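Local coordinates for protein chloroplastic group IIB intron splicing facilitator CRS2, chloroplastic (Zea mays, PDB 1RYB) that is required for splicing group IIB introns in chloroplasts, working in complexes with CAF1 or CAF2, and has no peptidyl-tRNA hydrolase activity despite belonging to that family, at residues Trp18-Pro26 / His35-Ile45; Gly114-Gly123 / Arg141-Gly149. All blocks are in the same frame, centred on the assembly; numbering follows the deposited sequence.

In the fold
Both interactions are built on the same mixed sheet. Interaction 1 (18-26 with 35-45) is a buried core contact near the centre of the chain, where the inner strand 18-22 and the loop after it receive a helix; interaction 2 (114-123 with 141-149) joins the outermost strand 116-119 to its neighbour 145-149 and is only partly buried. The first works by close packing on glycines, with one asparagine amide bonding a backbone; the second is a backbone ladder extended by an arginine that binds loop carbonyls. They meet where Met41 CE packs on Ile148 CD1 at 3.7 Å, and Trp18 also reaches Pro144.

Interaction 1: Trp18-Pro26 / His35-Ile45; sequences WLIAGLGNP and HNVGFEMVDRI
Ile20 starts the contact between strand 18-22, an inner strand of the peptidyl-tRNA hydrolase alpha/beta fold, and helix 37-48, which packs on it closer to antiparallel than crossed (138° between the axes of 18-22 and 37-45): Ile20 CG2 lies 4.1 Å from Val42 CG1 and also reaches Ile45 CD1, the Ile20 and Val42 side chains running past each other in opposite directions. At Gly22 the backbones meet. Val42 CG1, anti to its own carbonyl carbon (chi1 -57°), comes to 3.4 Å from Gly22 N, while Gly22 CA makes a CH...O contact with Gly38 O; a side chain on Gly22 would clash with both partners. Gly22 O meets the edge of the Phe39 ring and is buried without a polar partner. Leu23 O receives a weak bond from Phe39 N; a water 2.8 Å from Leu23 O accepts a bond from Gly38 N, linking the strand end to the first helical turn. Gly24 then passes over one face of the Phe39 ring, its CA 3.8 Å from the centroid in a CH-pi contact. Beyond it the Asn36 amide grips Asn25 at two points: OD1 accepts Asn25 N at 2.7 Å, from a donor tilted 30° out of the carbonyl plane, and ND2 donates to a lone pair of Asn25 O, which lies in the amide plane. A leucine in place of Asn36 would probably leave both backbone groups of Asn25 without these mates and set the loop freer to shift beside His35. His35, which probably corresponds to the proton acceptor of active peptidyl-tRNA hydrolases, bonds Asp107 through ND1. The Asn25 side chain binds Met81 N through OD1, and a water joins its ND2 (3.0 Å) to Asn36 OD1 (2.8 Å).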
ATOM      1  N   TRP A  18       6.481  10.321  -7.543  1.00 13.01           N
ATOM      2  CA  TRP A  18       6.155   9.420  -6.434  1.00 12.74           C
ATOM      3  C   TRP A  18       5.893   8.033  -6.966  1.00  9.10           C
ATOM      4  O   TRP A  18       5.431   7.849  -8.097  1.00  9.80           O
ATOM      5  CB  TRP A  18       4.885   9.825  -5.648  1.00 11.09           C
ATOM      6  CG  TRP A  18       5.120  10.998  -4.726  1.00 11.67           C
ATOM      7  CD1 TRP A  18       5.425  12.305  -5.119  1.00 11.58           C
ATOM      8  CD2 TRP A  18       5.026  11.004  -3.291  1.00 10.14           C
ATOM      9  NE1 TRP A  18       5.547  13.091  -4.012  1.00 14.22           N
ATOM     10  CE2 TRP A  18       5.333  12.318  -2.867  1.00 13.49           C
ATOM     11  CE3 TRP A  18       4.784  10.017  -2.324  1.00 12.24           C
ATOM     12  CZ2 TRP A  18       5.236  12.675  -1.517  1.00 19.64           C
ATOM     13  CZ3 TRP A  18       4.825  10.386  -0.952  1.00 13.09           C
ATOM     14  CH2 TRP A  18       5.049  11.680  -0.581  1.00 11.66           C
ATOM     15  N   LEU A  19       6.158   7.055  -6.106  1.00 12.01           N
ATOM     16  CA  LEU A  19       5.835   5.689  -6.449  1.00 11.48           C
ATOM     17  C   LEU A  19       4.897   5.260  -5.360  1.00 15.77           C
ATOM     18  O   LEU A  19       5.284   5.250  -4.223  1.00 13.09           O
ATOM     19  CB  LEU A  19       7.120   4.842  -6.516  1.00 10.89           C
ATOM     20  CG  LEU A  19       6.944   3.372  -6.971  1.00  9.38           C
ATOM     21  CD1 LEU A  19       8.385   2.785  -7.009  1.00 12.46           C
ATOM     22  CD2 LEU A  19       6.202   2.607  -5.853  1.00 12.57           C
ATOM     23  N   ILE A  20       3.645   4.966  -5.708  1.00  7.28           N
ATOM     24  CA  ILE A  20       2.647   4.616  -4.764  1.00  5.16           C
ATOM     25  C   ILE A  20       2.395   3.145  -4.901  1.00  9.79           C
ATOM     26  O   ILE A  20       1.775   2.672  -5.922  1.00 11.32           O
ATOM     27  CB  ILE A  20       1.356   5.471  -5.046  1.00  8.85           C
ATOM     28  CG1 ILE A  20       1.654   7.011  -4.850  1.00  8.53           C
ATOM     29  CG2 ILE A  20       0.220   5.017  -4.081  1.00 11.67           C
ATOM     30  CD1 ILE A  20       0.571   7.877  -5.379  1.00 18.68           C
ATOM     31  N   ALA A  21       2.834   2.383  -3.885  1.00  8.95           N
ATOM     32  CA  ALA A  21       2.735   0.906  -4.012  1.00  7.32           C
ATOM     33  C   ALA A  21       1.832   0.296  -2.972  1.00 16.65           C
ATOM     34  O   ALA A  21       1.954   0.613  -1.827  1.00 12.26           O
ATOM     35  CB  ALA A  21       4.165   0.294  -3.874  1.00 11.27           C
ATOM     36  N   GLY A  22       0.896  -0.543  -3.414  1.00 10.29           N
ATOM     37  CA  GLY A  22      -0.019  -1.237  -2.508  1.00  6.06           C
ATOM     38  C   GLY A  22       0.412  -2.721  -2.522  1.00 10.59           C
ATOM     39  O   GLY A  22       0.696  -3.292  -3.622  1.00 12.37           O
ATOM     40  N   LEU A  23       0.575  -3.308  -1.295  1.00 10.98           N
ATOM     41  CA  LEU A  23       1.019  -4.681  -1.096  1.00 10.58           C
ATOM     42  C   LEU A  23      -0.120  -5.697  -1.181  1.00 13.42           C
ATOM     43  O   LEU A  23      -1.280  -5.438  -0.775  1.00 11.60           O
ATOM     44  CB  LEU A  23       1.751  -4.813   0.227  1.00  7.74           C
ATOM     45  CG  LEU A  23       2.925  -3.832   0.273  1.00 10.06           C
ATOM     46  CD1 LEU A  23       3.793  -4.179   1.459  1.00 11.98           C
ATOM     47  CD2 LEU A  23       3.795  -3.991  -1.006  1.00 12.09           C
ATOM     48  N   GLY A  24       0.225  -6.873  -1.610  1.00  9.33           N
ATOM     49  CA  GLY A  24      -0.775  -7.991  -1.748  1.00  7.10           C
ATOM     50  C   GLY A  24      -0.138  -9.180  -2.402  1.00  8.83           C
ATOM     51  O   GLY A  24       1.074  -9.140  -2.774  1.00 11.76           O
ATOM     52  N   ASN A  25      -0.958 -10.214  -2.611  1.00 10.34           N
ATOM     53  CA  ASN A  25      -0.563 -11.418  -3.367  1.00 10.19           C
ATOM     54  C   ASN A  25      -1.280 -11.444  -4.669  1.00  7.88           C
ATOM     55  O   ASN A  25      -2.422 -10.976  -4.778  1.00 13.95           O
ATOM     56  CB  ASN A  25      -0.949 -12.670  -2.590  1.00 11.18           C
ATOM     57  CG  ASN A  25      -0.000 -12.858  -1.446  1.00 13.23           C
ATOM     58  OD1 ASN A  25       1.197 -12.947  -1.683  1.00 13.08           O
ATOM     59  ND2 ASN A  25      -0.525 -12.954  -0.196  1.00 14.82           N
ATOM     60  N   PRO A  26      -0.694 -12.067  -5.652  1.00  9.57           N
ATOM     61  CA  PRO A  26      -1.271 -12.032  -6.997  1.00 10.82           C
ATOM     62  C   PRO A  26      -2.242 -13.118  -7.265  1.00 11.45           C
ATOM     63  O   PRO A  26      -2.072 -14.209  -6.784  1.00 15.87           O
ATOM     64  CB  PRO A  26      -0.075 -12.359  -7.891  1.00 14.43           C
ATOM     65  CG  PRO A  26       0.752 -13.270  -7.014  1.00 22.36           C
ATOM     66  CD  PRO A  26       0.628 -12.656  -5.614  1.00 10.64           C
ATOM     67  N   HIS A  35      -4.988  -9.387   3.539  1.00 10.27           N
ATOM     68  CA  HIS A  35      -3.596  -9.073   3.182  1.00  9.54           C
ATOM     69  C   HIS A  35      -3.476  -8.367   1.816  1.00  9.98           C
ATOM     70  O   HIS A  35      -2.392  -7.907   1.469  1.00 16.77           O
ATOM     71  CB  HIS A  35      -2.803 -10.401   3.127  1.00 14.48           C
ATOM     72  CG  HIS A  35      -1.371 -10.399   3.668  1.00 11.54           C
ATOM     73  ND1 HIS A  35      -0.948  -9.519   4.603  1.00 12.26           N
ATOM     74  CD2 HIS A  35      -0.355 -11.246   3.401  1.00 15.45           C
ATOM     75  CE1 HIS A  35       0.305  -9.798   4.887  1.00  8.43           C
ATOM     76  NE2 HIS A  35       0.697 -10.828   4.143  1.00 15.77           N
ATOM     77  N   ASN A  36      -4.550  -8.273   1.048  1.00  9.08           N
ATOM     78  CA  ASN A  36      -4.538  -7.549  -0.226  1.00  8.20           C
ATOM     79  C   ASN A  36      -5.149  -6.173  -0.148  1.00 15.61           C
ATOM     80  O   ASN A  36      -5.354  -5.542  -1.151  1.00 10.68           O
ATOM     81  CB  ASN A  36      -5.335  -8.323  -1.287  1.00 10.61           C
ATOM     82  CG  ASN A  36      -4.408  -9.254  -2.065  1.00 17.38           C
ATOM     83  OD1 ASN A  36      -3.428  -9.799  -1.550  1.00 11.96           O
ATOM     84  ND2 ASN A  36      -4.617  -9.353  -3.357  1.00 17.27           N
ATOM     85  N   VAL A  37      -5.526  -5.672   1.051  1.00  9.21           N
ATOM     86  CA  VAL A  37      -6.185  -4.402   1.088  1.00  8.44           C
ATOM     87  C   VAL A  37      -5.332  -3.281   0.514  1.00 11.65           C
ATOM     88  O   VAL A  37      -5.877  -2.303   0.074  1.00 10.64           O
ATOM     89  CB  VAL A  37      -6.724  -4.109   2.515  1.00 10.92           C
ATOM     90  CG1 VAL A  37      -5.613  -3.834   3.536  1.00 13.86           C
ATOM     91  CG2 VAL A  37      -7.825  -3.033   2.573  1.00 11.09           C
ATOM     92  N   GLY A  38      -4.013  -3.385   0.594  1.00  6.68           N
ATOM     93  CA  GLY A  38      -3.205  -2.366  -0.062  1.00  9.13           C
ATOM     94  C   GLY A  38      -3.463  -2.287  -1.552  1.00  8.44           C
ATOM     95  O   GLY A  38      -3.416  -1.216  -2.179  1.00 10.01           O
ATOM     96  N   PHE A  39      -3.681  -3.421  -2.145  1.00  9.74           N
ATOM     97  CA  PHE A  39      -4.056  -3.471  -3.574  1.00  9.89           C
ATOM     98  C   PHE A  39      -5.392  -2.700  -3.797  1.00 16.56           C
ATOM     99  O   PHE A  39      -5.571  -1.909  -4.737  1.00 11.26           O
ATOM    100  CB  PHE A  39      -4.309  -4.940  -3.993  1.00  7.14           C
ATOM    101  CG  PHE A  39      -3.071  -5.710  -4.498  1.00  9.22           C
ATOM    102  CD1 PHE A  39      -1.770  -5.236  -4.314  1.00 10.11           C
ATOM    103  CD2 PHE A  39      -3.259  -6.900  -5.206  1.00  9.18           C
ATOM    104  CE1 PHE A  39      -0.698  -5.980  -4.820  1.00 12.56           C
ATOM    105  CE2 PHE A  39      -2.205  -7.656  -5.726  1.00 13.60           C
ATOM    106  CZ  PHE A  39      -0.912  -7.189  -5.508  1.00 13.42           C
ATOM    107  N   GLU A  40      -6.373  -2.921  -2.887  1.00 13.84           N
ATOM    108  CA  GLU A  40      -7.644  -2.211  -3.028  1.00 11.15           C
ATOM    109  C   GLU A  40      -7.453  -0.727  -3.004  1.00  7.99           C
ATOM    110  O   GLU A  40      -8.098   0.029  -3.716  1.00 11.58           O
ATOM    111  CB  GLU A  40      -8.619  -2.616  -1.878  1.00  9.78           C
ATOM    112  CG  GLU A  40      -9.056  -4.137  -1.969  1.00 10.74           C
ATOM    113  CD  GLU A  40     -10.192  -4.407  -0.999  1.00 17.85           C
ATOM    114  OE1 GLU A  40     -10.193  -5.302  -0.201  1.00 18.91           O
ATOM    115  OE2 GLU A  40     -11.071  -3.462  -0.958  1.00 18.58           O
ATOM    116  N   MET A  41      -6.608  -0.245  -2.073  1.00  8.97           N
ATOM    117  CA  MET A  41      -6.386   1.212  -1.949  1.00  9.88           C
ATOM    118  C   MET A  41      -5.765   1.780  -3.207  1.00  7.94           C
ATOM    119  O   MET A  41      -6.185   2.820  -3.695  1.00 11.43           O
ATOM    120  CB  MET A  41      -5.490   1.569  -0.731  1.00 10.12           C
ATOM    121  CG  MET A  41      -5.346   3.068  -0.480  1.00  9.21           C
ATOM    122  SD  MET A  41      -6.887   3.819   0.081  1.00 12.01           S
ATOM    123  CE  MET A  41      -6.931   3.268   1.818  1.00 18.99           C
ATOM    124  N   VAL A  42      -4.691   1.147  -3.676  1.00  8.05           N
ATOM    125  CA  VAL A  42      -4.097   1.624  -4.907  1.00 12.31           C
ATOM    126  C   VAL A  42      -5.085   1.524  -6.114  1.00  9.88           C
ATOM    127  O   VAL A  42      -5.090   2.382  -6.989  1.00 10.41           O
ATOM    128  CB  VAL A  42      -2.668   1.103  -5.209  1.00 16.95           C
ATOM    129  CG1 VAL A  42      -1.753   1.463  -4.053  1.00 14.70           C
ATOM    130  CG2 VAL A  42      -2.629  -0.371  -5.488  1.00 10.89           C
ATOM    131  N   ASP A  43      -5.907   0.519  -6.150  1.00  9.38           N
ATOM    132  CA  ASP A  43      -6.883   0.455  -7.226  1.00 14.92           C
ATOM    133  C   ASP A  43      -7.781   1.629  -7.178  1.00 14.71           C
ATOM    134  O   ASP A  43      -8.165   2.159  -8.179  1.00 13.12           O
ATOM    135  CB  ASP A  43      -7.772  -0.804  -7.159  1.00 15.54           C
ATOM    136  CG  ASP A  43      -7.026  -2.048  -7.651  1.00 18.14           C
ATOM    137  OD1 ASP A  43      -6.104  -2.020  -8.430  1.00 13.27           O
ATOM    138  OD2 ASP A  43      -7.524  -3.167  -7.166  1.00 23.32           O
ATOM    139  N   ARG A  44      -8.130   2.014  -5.992  1.00 13.95           N
ATOM    140  CA  ARG A  44      -9.030   3.132  -5.794  1.00 11.90           C
ATOM    141  C   ARG A  44      -8.343   4.424  -6.123  1.00 13.27           C
ATOM    142  O   ARG A  44      -8.915   5.315  -6.736  1.00 15.79           O
ATOM    143  CB  ARG A  44      -9.602   3.093  -4.372  1.00 18.28           C
ATOM    144  CG  ARG A  44     -10.479   4.282  -4.064  1.00 33.86           C
ATOM    145  CD  ARG A  44     -11.795   4.347  -4.878  1.00 31.24           C
ATOM    146  NE  ARG A  44     -12.521   5.585  -4.508  1.00 32.77           N
ATOM    147  CZ  ARG A  44     -12.397   6.800  -5.082  1.00 23.08           C
ATOM    148  NH1 ARG A  44     -11.655   7.048  -6.166  1.00 26.90           N
ATOM    149  NH2 ARG A  44     -13.081   7.805  -4.558  1.00 28.51           N
ATOM    150  N   ILE A  45      -7.071   4.556  -5.759  1.00 10.56           N
ATOM    151  CA  ILE A  45      -6.347   5.784  -6.119  1.00  9.61           C
ATOM    152  C   ILE A  45      -6.221   5.875  -7.639  1.00 13.73           C
ATOM    153  O   ILE A  45      -6.467   6.942  -8.267  1.00 11.61           O
ATOM    154  CB  ILE A  45      -4.969   5.819  -5.451  1.00 14.51           C
ATOM    155  CG1 ILE A  45      -5.202   5.999  -3.931  1.00  9.35           C
ATOM    156  CG2 ILE A  45      -4.051   6.925  -6.025  1.00 12.74           C
ATOM    157  CD1 ILE A  45      -3.960   5.617  -3.135  1.00  9.36           C
TER
HETATM  158  O   HOH W   1      -1.972  -4.990   1.856  1.00  8.20           O
HETATM  159  O   HOH W   2      -3.284 -11.920   0.318  1.00 15.33           O

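Interaction 2: Gly114-Gly123 / Arg141-Gly149; sequences GVLRLQKKGG and REFPRLSIG
An antiparallel ladder adds the edge strand 116-119 to strand 145-149, which on its other side runs parallel to strand 102-108, and the loop 120-123 extends the contact past the strand end. Arg117 with Ser147 and Gln119 with Arg145 are the hydrogen-bonded pairs, both bonds of the latter being 2.9 Å; beyond the ladder Gly149 N donates to Val115 O at 2.7 Å. Leu116, Leu118, Leu146 and Ile148 share one face: helix 169-192 packs on the three leucines, while Ile148 faces Ile105 and Met41. Leu116 and Ile148 lie side by side with CD2 3.7 Å from CG1, and Leu118 CD1 rests against Arg145 O. The other face is polar. A water accepts a bond from Gln119 NE2 (2.7 Å), donates to Arg145 O and bonds Ser147 OG, which is also held by Tyr106 and Asp108. At the far end the Arg145 chain bends at chi2 (88°), turning the guanidinium back over the loop, with Lys121 C and Gly122 N over one face of the group. NH1 donates to Gly123 O at 3.0 Å, a bond lying in the guanidinium plane; NH2 also crowds Gly122 O in a short, bent and doubtful bond. The same group also ties its own segment: NE approaches Phe143 O nearly end-on to its C=O, at 2.7 Å, though the N-H is bent (146°), and NH2 uses a lone pair of Arg141 O. The hydrocarbon part of Arg141 packs on Gly122 O, its CD 3.4 Å away. At Gly122's backbone angles a CB would collide with Lys121 O. With carbonyls of both segments round it, the positive charge is probably stabilised by their dipoles, and Arg145 becomes the main polar tie between two loops without strand pairing, helped by a water between Lys120 O and Glu142 O.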
ATOM      1  N   GLY A 114     -10.226  -0.891   9.528  1.00 14.51           N
ATOM      2  CA  GLY A 114     -10.711   0.306   8.882  1.00 11.29           C
ATOM      3  C   GLY A 114      -9.969   1.600   9.348  1.00 22.29           C
ATOM      4  O   GLY A 114     -10.187   2.684   8.802  1.00 22.70           O
ATOM      5  N   VAL A 115      -9.167   1.531  10.375  1.00 11.84           N
ATOM      6  CA  VAL A 115      -8.472   2.755  10.810  1.00 11.83           C
ATOM      7  C   VAL A 115      -7.229   2.992   9.963  1.00 18.06           C
ATOM      8  O   VAL A 115      -6.406   2.085   9.746  1.00 14.80           O
ATOM      9  CB  VAL A 115      -8.104   2.597  12.291  1.00 14.74           C
ATOM     10  CG1 VAL A 115      -7.316   3.806  12.766  1.00 20.25           C
ATOM     11  CG2 VAL A 115      -9.425   2.533  13.078  1.00 15.44           C
ATOM     12  N   LEU A 116      -7.046   4.251   9.491  1.00 16.15           N
ATOM     13  CA  LEU A 116      -5.850   4.543   8.701  1.00 13.99           C
ATOM     14  C   LEU A 116      -4.802   5.202   9.542  1.00 17.19           C
ATOM     15  O   LEU A 116      -5.101   5.980  10.463  1.00 17.42           O
ATOM     16  CB  LEU A 116      -6.183   5.529   7.561  1.00 11.64           C
ATOM     17  CG  LEU A 116      -7.193   4.994   6.530  1.00 11.14           C
ATOM     18  CD1 LEU A 116      -7.464   6.031   5.418  1.00 17.78           C
ATOM     19  CD2 LEU A 116      -6.684   3.717   5.853  1.00  8.03           C
ATOM     20  N   ARG A 117      -3.565   5.054   9.160  1.00 12.30           N
ATOM     21  CA  ARG A 117      -2.560   5.831   9.831  1.00 12.75           C
ATOM     22  C   ARG A 117      -1.454   6.174   8.857  1.00 10.29           C
ATOM     23  O   ARG A 117      -1.080   5.355   8.006  1.00 12.07           O
ATOM     24  CB  ARG A 117      -2.064   5.125  11.094  1.00 18.05           C
ATOM     25  CG  ARG A 117      -0.740   5.635  11.598  1.00 30.09           C
ATOM     26  CD  ARG A 117      -0.220   4.903  12.851  1.00 27.36           C
ATOM     27  NE  ARG A 117       0.659   5.778  13.626  1.00100.00           N
ATOM     28  CZ  ARG A 117       1.142   5.510  14.849  1.00100.00           C
ATOM     29  NH1 ARG A 117       0.834   4.375  15.508  1.00100.00           N
ATOM     30  NH2 ARG A 117       1.945   6.427  15.442  1.00100.00           N
ATOM     31  N   LEU A 118      -0.882   7.388   8.969  1.00 11.28           N
ATOM     32  CA  LEU A 118       0.189   7.717   8.056  1.00 11.40           C
ATOM     33  C   LEU A 118       1.447   7.904   8.826  1.00 11.91           C
ATOM     34  O   LEU A 118       1.439   8.698   9.727  1.00 16.41           O
ATOM     35  CB  LEU A 118      -0.166   9.050   7.367  1.00 13.94           C
ATOM     36  CG  LEU A 118       1.059   9.598   6.676  1.00 38.96           C
ATOM     37  CD1 LEU A 118       1.406   8.702   5.472  1.00 23.75           C
ATOM     38  CD2 LEU A 118       0.776  11.017   6.190  1.00 36.32           C
ATOM     39  N   GLN A 119       2.544   7.261   8.436  1.00 12.51           N
ATOM     40  CA  GLN A 119       3.855   7.435   9.082  1.00 18.72           C
ATOM     41  C   GLN A 119       4.906   7.761   8.067  1.00 28.36           C
ATOM     42  O   GLN A 119       4.784   7.331   6.971  1.00 16.74           O
ATOM     43  CB  GLN A 119       4.384   6.237   9.874  1.00 19.52           C
ATOM     44  CG  GLN A 119       3.489   5.901  11.062  1.00 36.38           C
ATOM     45  CD  GLN A 119       3.735   4.507  11.582  1.00 40.88           C
ATOM     46  OE1 GLN A 119       4.345   4.304  12.651  1.00 83.53           O
ATOM     47  NE2 GLN A 119       3.355   3.534  10.775  1.00 48.19           N
ATOM     48  N   LYS A 120       6.009   8.442   8.468  1.00 18.51           N
ATOM     49  CA  LYS A 120       7.052   8.818   7.502  1.00 13.75           C
ATOM     50  C   LYS A 120       8.274   7.971   7.611  1.00 20.26           C
ATOM     51  O   LYS A 120       9.251   8.069   6.852  1.00 25.96           O
ATOM     52  CB  LYS A 120       7.363  10.291   7.574  1.00 22.87           C
ATOM     53  CG  LYS A 120       6.085  11.103   7.606  1.00 58.99           C
ATOM     54  CD  LYS A 120       5.791  11.775   6.278  1.00 33.48           C
ATOM     55  CE  LYS A 120       4.966  13.032   6.482  1.00 72.58           C
ATOM     56  NZ  LYS A 120       5.458  14.173   5.695  1.00 41.31           N
ATOM     57  N   LYS A 121       8.196   7.091   8.513  1.00 16.57           N
ATOM     58  CA  LYS A 121       9.262   6.157   8.666  1.00 18.55           C
ATOM     59  C   LYS A 121       8.819   5.085   9.611  1.00 18.95           C
ATOM     60  O   LYS A 121       7.676   5.132  10.066  1.00 27.99           O
ATOM     61  CB  LYS A 121      10.494   6.827   9.125  1.00 18.00           C
ATOM     62  CG  LYS A 121      10.318   7.457  10.502  1.00 24.31           C
ATOM     63  CD  LYS A 121      11.575   8.203  10.916  1.00 35.72           C
ATOM     64  CE  LYS A 121      11.385   9.003  12.172  1.00100.00           C
ATOM     65  NZ  LYS A 121      10.607   8.253  13.171  1.00100.00           N
ATOM     66  N   GLY A 122       9.674   4.107   9.884  1.00 21.41           N
ATOM     67  CA  GLY A 122       9.320   3.069  10.856  1.00 26.64           C
ATOM     68  C   GLY A 122       9.842   1.681  10.474  1.00 24.54           C
ATOM     69  O   GLY A 122      10.282   1.466   9.352  1.00 28.54           O
ATOM     70  N   GLY A 123       9.783   0.759  11.410  1.00 31.01           N
ATOM     71  CA  GLY A 123      10.124  -0.636  11.085  1.00 33.27           C
ATOM     72  C   GLY A 123       8.933  -1.281  10.301  1.00 27.40           C
ATOM     73  O   GLY A 123       8.021  -0.569   9.889  1.00 21.82           O
ATOM     74  N   ARG A 141      14.503   2.952   6.004  1.00 22.26           N
ATOM     75  CA  ARG A 141      13.159   2.948   6.528  1.00 23.34           C
ATOM     76  C   ARG A 141      12.445   4.266   6.417  1.00 23.88           C
ATOM     77  O   ARG A 141      11.287   4.344   6.725  1.00 19.85           O
ATOM     78  CB  ARG A 141      13.171   2.597   7.997  1.00 18.35           C
ATOM     79  CG  ARG A 141      13.644   1.160   8.142  1.00 24.41           C
ATOM     80  CD  ARG A 141      13.521   0.604   9.577  1.00 38.52           C
ATOM     81  NE  ARG A 141      14.270   1.346  10.595  1.00 80.75           N
ATOM     82  CZ  ARG A 141      15.579   1.197  10.869  1.00100.00           C
ATOM     83  NH1 ARG A 141      16.345   0.325  10.220  1.00100.00           N
ATOM     84  NH2 ARG A 141      16.118   1.951  11.819  1.00100.00           N
ATOM     85  N   GLU A 142      13.127   5.287   5.976  1.00 17.51           N
ATOM     86  CA  GLU A 142      12.533   6.584   5.944  1.00 25.06           C
ATOM     87  C   GLU A 142      11.661   6.868   4.732  1.00 24.13           C
ATOM     88  O   GLU A 142      11.819   7.912   4.043  1.00 23.48           O
ATOM     89  CB  GLU A 142      13.557   7.732   6.192  1.00 23.14           C
ATOM     90  CG  GLU A 142      14.458   7.551   7.460  1.00 47.78           C
ATOM     91  CD  GLU A 142      15.364   6.317   7.468  1.00100.00           C
ATOM     92  OE1 GLU A 142      15.600   5.685   8.491  1.00100.00           O
ATOM     93  OE2 GLU A 142      15.934   6.028   6.294  1.00 30.73           O
ATOM     94  N   PHE A 143      10.775   5.952   4.484  1.00 16.26           N
ATOM     95  CA  PHE A 143       9.821   6.150   3.426  1.00 19.25           C
ATOM     96  C   PHE A 143       8.419   6.229   4.049  1.00 16.41           C
ATOM     97  O   PHE A 143       8.145   5.602   5.041  1.00 13.04           O
ATOM     98  CB  PHE A 143       9.933   5.091   2.290  1.00 13.88           C
ATOM     99  CG  PHE A 143       9.780   3.677   2.756  1.00 17.34           C
ATOM    100  CD1 PHE A 143       8.522   3.072   2.821  1.00 14.37           C
ATOM    101  CD2 PHE A 143      10.899   2.954   3.171  1.00 18.35           C
ATOM    102  CE1 PHE A 143       8.363   1.760   3.266  1.00 15.07           C
ATOM    103  CE2 PHE A 143      10.757   1.646   3.637  1.00 15.77           C
ATOM    104  CZ  PHE A 143       9.488   1.058   3.692  1.00 21.15           C
ATOM    105  N   PRO A 144       7.526   6.973   3.460  1.00 13.85           N
ATOM    106  CA  PRO A 144       6.193   7.060   4.004  1.00 14.12           C
ATOM    107  C   PRO A 144       5.331   5.776   3.799  1.00 18.15           C
ATOM    108  O   PRO A 144       5.459   5.086   2.809  1.00 10.89           O
ATOM    109  CB  PRO A 144       5.517   8.197   3.248  1.00 10.14           C
ATOM    110  CG  PRO A 144       6.332   8.331   1.983  1.00 10.50           C
ATOM    111  CD  PRO A 144       7.711   7.830   2.279  1.00 16.35           C
ATOM    112  N   ARG A 145       4.409   5.559   4.764  1.00 11.47           N
ATOM    113  CA  ARG A 145       3.512   4.426   4.753  1.00 10.09           C
ATOM    114  C   ARG A 145       2.176   4.837   5.136  1.00  8.76           C
ATOM    115  O   ARG A 145       1.990   5.520   6.142  1.00 12.11           O
ATOM    116  CB  ARG A 145       3.853   3.388   5.821  1.00 19.82           C
ATOM    117  CG  ARG A 145       5.282   2.965   5.898  1.00 27.61           C
ATOM    118  CD  ARG A 145       6.062   3.858   6.811  1.00 17.92           C
ATOM    119  NE  ARG A 145       7.478   3.520   6.688  1.00 16.77           N
ATOM    120  CZ  ARG A 145       8.029   2.520   7.322  1.00 25.46           C
ATOM    121  NH1 ARG A 145       7.311   1.751   8.158  1.00 14.90           N
ATOM    122  NH2 ARG A 145       9.332   2.287   7.148  1.00 29.20           N
ATOM    123  N   LEU A 146       1.182   4.224   4.492  1.00  7.19           N
ATOM    124  CA  LEU A 146      -0.199   4.388   4.901  1.00  7.14           C
ATOM    125  C   LEU A 146      -0.662   3.017   5.347  1.00  8.95           C
ATOM    126  O   LEU A 146      -0.779   2.065   4.540  1.00  8.76           O
ATOM    127  CB  LEU A 146      -1.115   4.874   3.767  1.00 10.03           C
ATOM    128  CG  LEU A 146      -2.583   5.007   4.160  1.00 13.74           C
ATOM    129  CD1 LEU A 146      -2.811   6.182   5.122  1.00 12.10           C
ATOM    130  CD2 LEU A 146      -3.408   5.198   2.892  1.00 12.33           C
ATOM    131  N   SER A 147      -0.874   2.869   6.695  1.00 13.54           N
ATOM    132  CA  SER A 147      -1.305   1.579   7.254  1.00 15.69           C
ATOM    133  C   SER A 147      -2.804   1.543   7.157  1.00 14.96           C
ATOM    134  O   SER A 147      -3.458   2.569   7.454  1.00 14.30           O
ATOM    135  CB  SER A 147      -0.963   1.465   8.770  1.00 12.07           C
ATOM    136  OG  SER A 147       0.431   1.471   8.961  1.00 21.85           O
ATOM    137  N   ILE A 148      -3.346   0.398   6.765  1.00 11.09           N
ATOM    138  CA  ILE A 148      -4.786   0.189   6.708  1.00  8.70           C
ATOM    139  C   ILE A 148      -5.123  -0.868   7.767  1.00 11.53           C
ATOM    140  O   ILE A 148      -4.775  -2.023   7.583  1.00 11.49           O
ATOM    141  CB  ILE A 148      -5.300  -0.317   5.344  1.00 11.70           C
ATOM    142  CG1 ILE A 148      -5.047   0.757   4.317  1.00 11.45           C
ATOM    143  CG2 ILE A 148      -6.793  -0.542   5.434  1.00  9.97           C
ATOM    144  CD1 ILE A 148      -5.167   0.237   2.880  1.00 11.92           C
ATOM    145  N   GLY A 149      -5.749  -0.432   8.912  1.00 11.94           N
ATOM    146  CA  GLY A 149      -5.993  -1.374   9.999  1.00 11.03           C
ATOM    147  C   GLY A 149      -6.901  -2.505   9.581  1.00 14.45           C
ATOM    148  O   GLY A 149      -7.901  -2.344   8.883  1.00 13.71           O
TER
HETATM  149  O   HOH W   3       1.623   3.939   8.778  1.00 35.85           O
HETATM  150  O   HOH W   4       9.418   9.921   4.756  1.00 32.77           O